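PDB 4K08: methyl-accepting chemotaxis sensory transducer from Anaeromyxobacter dehalogenans, which probably senses small molecules in the periplasm through a PAS-like Cache domain and relays the signal to the chemotaxis machinery of the cell. Local coordinates for residues Leu92-Glu95 against Phe96-Val100; Leu14-Ala17 against Ala18-Leu21. One frame throughout, in Å; residues are numbered along the deposited sequence.

Contact 1 (Leu92-Glu95 against Phe96-Val100); sequences LFQE and FVRTV
F93 and F96 both hold CG beside the backbone N, chi1 -67° and -62°, and the two side chains lie side by side, pointing the same way. They form an offset edge-to-face pair, centroids 5.4 Å apart and planes at 85°, in which the edge of F96 turns toward the face of F93; F96 CD2 lies 3.6 Å from F93 CD1. L92 comes in beside both: its CD1 sits over the centre of the F93 ring and 3.7 Å from F96 CZ, while its carbonyl O lies over one face of F96. On the more exposed side of the helix, in one of two E95 conformers, the bent chain brings OE2 to R98 NE at 2.8 Å, a salt bridge that NE enters from above the carboxylate plane and that is doubtful to that extent. E95 O takes two donors from opposite faces of its plane, T99 N at 3.0 Å and T99 OG1 at 2.6 Å, which ties the threonine hydroxyl to the helix backbone. On another side, Q94 OE1 accepts a hydrogen bond from G83 N in the loop before the helix. The apolar side of helix 92-103 lies on the sheet: F96 meets the rings of W59 and Y110, and L92 touches strand 105-113.

Contact 2 (Leu14-Ala17 against Ala18-Leu21); sequences LVEA and AHGL
The imidazole of H19 and the carboxylate of E16 are the flat groups here, lying side by side one helical turn apart with their planes 57° apart. E16 OE2 approaches the ring obliquely and stays 4.0 Å from H19 ND1, a loose polar approach. With chi1 at -163° the H19 ring swings out opposite its own amide nitrogen, its end leading away from residues 14-17; its NE2 makes a weak hydrogen bond to Q129 O, on strand 120-130. Closer contacts come from the first side-chain carbons: H19 CB packs 3.4 Å from E16 O, and A18 CB lies 3.4 Å from V15 O. The backbone supplies the firm links, four successive i to i+4 bonds in which A18, H19, G20 and L21 donate to L14, V15, E16 and A17. The bond from H19 N to V15 O measures 2.8 Å, and that from L21 N to A17 O 3.0 Å. V15 is buried against strands 120-130 and 135-142, A18 among V137 of the sheet, L47 of helix 36-49 and F58, while A17 and G20 lie on the exposed side. A regular two-turn stretch of this kind, within a long N-terminal helix whose one flank packs on an antiparallel sheet, fits the PAS-like architecture of a periplasmic Cache sensor domain.

Overall arrangement
From the N terminus, the chain first runs through helix 5-30, where contact 2 joins successive turns; helix 36-49 then packs beside it, touching A18 and L21. Strands 59-62 and 67-69 follow, and a long loop leads into helix 92-103, which holds contact 1. Strands 105-113, 120-130 and 135-142 complete the antiparallel sheet. Each contact is local, its segments adjoining without a gap, so neither closes a long loop; they come in series and neither nest nor cross. Their centres lie 18 Å apart and their nearest atoms about 9 Å, without touching. The sheet connects them: strand 120-130 meets V15 and H19 of contact 2 and F96 and V100 of segment 96-100.

Contact 1 (Leu92-Glu95 against Phe96-Val100)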
# COMPACT_ATOMS: atom_id res chain seq x y z
N LEU A 92 10.78 -0.83 -6.97
CA LEU A 92 10.14 -0.28 -5.78
C LEU A 92 9.27 -1.31 -4.99
O LEU A 92 9.25 -1.28 -3.76
CB LEU A 92 9.33 0.98 -6.13
CG LEU A 92 8.21 0.80 -7.15
CD1 LEU A 92 6.85 0.98 -6.49
CD2 LEU A 92 8.37 1.79 -8.34
N PHE A 93 8.56 -2.21 -5.69
CA PHE A 93 7.72 -3.22 -4.99
C PHE A 93 8.61 -4.26 -4.30
O PHE A 93 8.36 -4.62 -3.15
CB PHE A 93 6.71 -3.89 -5.95
CG PHE A 93 5.66 -2.94 -6.44
CD1 PHE A 93 4.62 -2.53 -5.59
CD2 PHE A 93 5.72 -2.41 -7.73
CE1 PHE A 93 3.64 -1.61 -6.03
CE2 PHE A 93 4.75 -1.49 -8.19
CZ PHE A 93 3.69 -1.10 -7.32
N GLN A 94 9.70 -4.65 -4.97
CA GLN A 94 10.69 -5.50 -4.30
C GLN A 94 11.16 -4.76 -3.03
O GLN A 94 11.27 -5.39 -1.98
CB GLN A 94 11.86 -5.93 -5.24
CG GLN A 94 11.68 -7.43 -5.70
CD GLN A 94 12.23 -7.67 -7.13
OE1 GLN A 94 11.49 -7.50 -8.15
NE2 GLN A 94 13.54 -8.00 -7.21
N GLU A 95 11.37 -3.45 -3.11
CA GLU A 95 11.85 -2.72 -1.94
C GLU A 95 10.79 -2.65 -0.82
O GLU A 95 11.13 -2.68 0.36
CB GLU A 95 12.39 -1.33 -2.32
CG GLU A 95 13.73 -1.38 -3.06
CD GLU A 95 14.84 -2.06 -2.24
OE1 GLU A 95 15.18 -1.51 -1.16
OE2 GLU A 95 15.35 -3.13 -2.65
N PHE A 96 9.51 -2.57 -1.18
CA PHE A 96 8.45 -2.66 -0.17
C PHE A 96 8.52 -4.00 0.58
O PHE A 96 8.40 -4.06 1.80
CB PHE A 96 7.05 -2.59 -0.79
CG PHE A 96 6.75 -1.30 -1.51
CD1 PHE A 96 7.48 -0.15 -1.25
CD2 PHE A 96 5.68 -1.23 -2.41
CE1 PHE A 96 7.17 1.04 -1.92
CE2 PHE A 96 5.38 -0.05 -3.09
CZ PHE A 96 6.12 1.09 -2.83
N VAL A 97 8.65 -5.08 -0.19
CA VAL A 97 8.62 -6.42 0.39
C VAL A 97 9.84 -6.61 1.29
O VAL A 97 9.70 -7.15 2.39
CB VAL A 97 8.52 -7.54 -0.71
CG1 VAL A 97 8.91 -8.99 -0.15
CG2 VAL A 97 7.15 -7.50 -1.34
N ARG A 98 11.02 -6.14 0.85
CA ARG A 98 12.24 -6.22 1.68
C ARG A 98 12.09 -5.41 2.97
O ARG A 98 12.47 -5.86 4.03
CB ARG A 98 13.48 -5.72 0.94
CG ARG A 98 14.00 -6.66 -0.14
CD ARG A 98 15.45 -6.27 -0.54
NE ARG A 98 15.52 -5.78 -1.92
CZ ARG A 98 15.24 -6.54 -2.99
NH1 ARG A 98 15.31 -6.00 -4.23
NH2 ARG A 98 14.87 -7.83 -2.81
N THR A 99 11.50 -4.23 2.86
CA THR A 99 11.30 -3.36 4.01
C THR A 99 10.36 -3.98 5.04
O THR A 99 10.63 -3.92 6.24
CB THR A 99 10.67 -2.02 3.56
OG1 THR A 99 11.55 -1.41 2.61
CG2 THR A 99 10.44 -1.09 4.75
N VAL A 100 9.22 -4.54 4.61
CA VAL A 100 8.30 -5.08 5.60
C VAL A 100 8.85 -6.44 6.09
O VAL A 100 8.71 -6.74 7.27
CB VAL A 100 6.83 -5.25 5.13
CG1 VAL A 100 6.24 -3.87 4.52
CG2 VAL A 100 6.70 -6.41 4.17

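Contact 2 (Leu14-Ala17 against Ala18-Leu21)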
# COMPACT_ATOMS: atom_id res chain seq x y z
N LEU A 14 -2.31 7.41 8.33
CA LEU A 14 -3.42 6.88 7.51
C LEU A 14 -3.15 5.42 7.14
O LEU A 14 -4.07 4.60 7.04
CB LEU A 14 -3.67 7.74 6.25
CG LEU A 14 -4.66 8.93 6.41
CD1 LEU A 14 -6.13 8.44 6.35
CD2 LEU A 14 -4.43 9.73 7.71
N VAL A 15 -1.87 5.09 6.94
CA VAL A 15 -1.54 3.73 6.60
C VAL A 15 -1.78 2.87 7.84
O VAL A 15 -2.20 1.72 7.73
CB VAL A 15 -0.09 3.58 6.09
CG1 VAL A 15 0.31 2.12 6.11
CG2 VAL A 15 0.04 4.21 4.69
N GLU A 16 -1.52 3.43 9.02
CA GLU A 16 -1.80 2.67 10.24
C GLU A 16 -3.30 2.44 10.39
O GLU A 16 -3.73 1.40 10.89
CB GLU A 16 -1.22 3.37 11.48
CG GLU A 16 0.15 2.89 11.78
CD GLU A 16 0.16 1.40 12.13
OE1 GLU A 16 -0.59 0.99 13.08
OE2 GLU A 16 0.90 0.64 11.45
N ALA A 17 -4.11 3.40 9.95
CA ALA A 17 -5.56 3.19 9.94
C ALA A 17 -5.93 2.02 9.04
O ALA A 17 -6.77 1.20 9.42
CB ALA A 17 -6.29 4.45 9.50
N ALA A 18 -5.30 1.96 7.86
CA ALA A 18 -5.54 0.88 6.89
C ALA A 18 -5.07 -0.45 7.49
O ALA A 18 -5.71 -1.48 7.29
CB ALA A 18 -4.79 1.16 5.59
N HIS A 19 -3.97 -0.42 8.25
CA HIS A 19 -3.50 -1.64 8.93
C HIS A 19 -4.59 -2.11 9.94
O HIS A 19 -4.91 -3.30 10.03
CB HIS A 19 -2.17 -1.38 9.64
CG HIS A 19 -1.43 -2.64 10.02
ND1 HIS A 19 -0.93 -2.86 11.28
CD2 HIS A 19 -1.12 -3.74 9.29
CE1 HIS A 19 -0.35 -4.05 11.32
NE2 HIS A 19 -0.45 -4.60 10.12
N GLY A 20 -5.17 -1.17 10.67
CA GLY A 20 -6.24 -1.47 11.61
C GLY A 20 -7.47 -2.12 10.98
O GLY A 20 -8.03 -3.09 11.50
N LEU A 21 -7.92 -1.54 9.87
CA LEU A 21 -9.03 -2.07 9.09
C LEU A 21 -8.74 -3.49 8.61
O LEU A 21 -9.59 -4.38 8.74
CB LEU A 21 -9.25 -1.10 7.92
CG LEU A 21 -9.89 -1.35 6.58
CD1 LEU A 21 -9.70 0.01 5.78
CD2 LEU A 21 -9.34 -2.49 5.80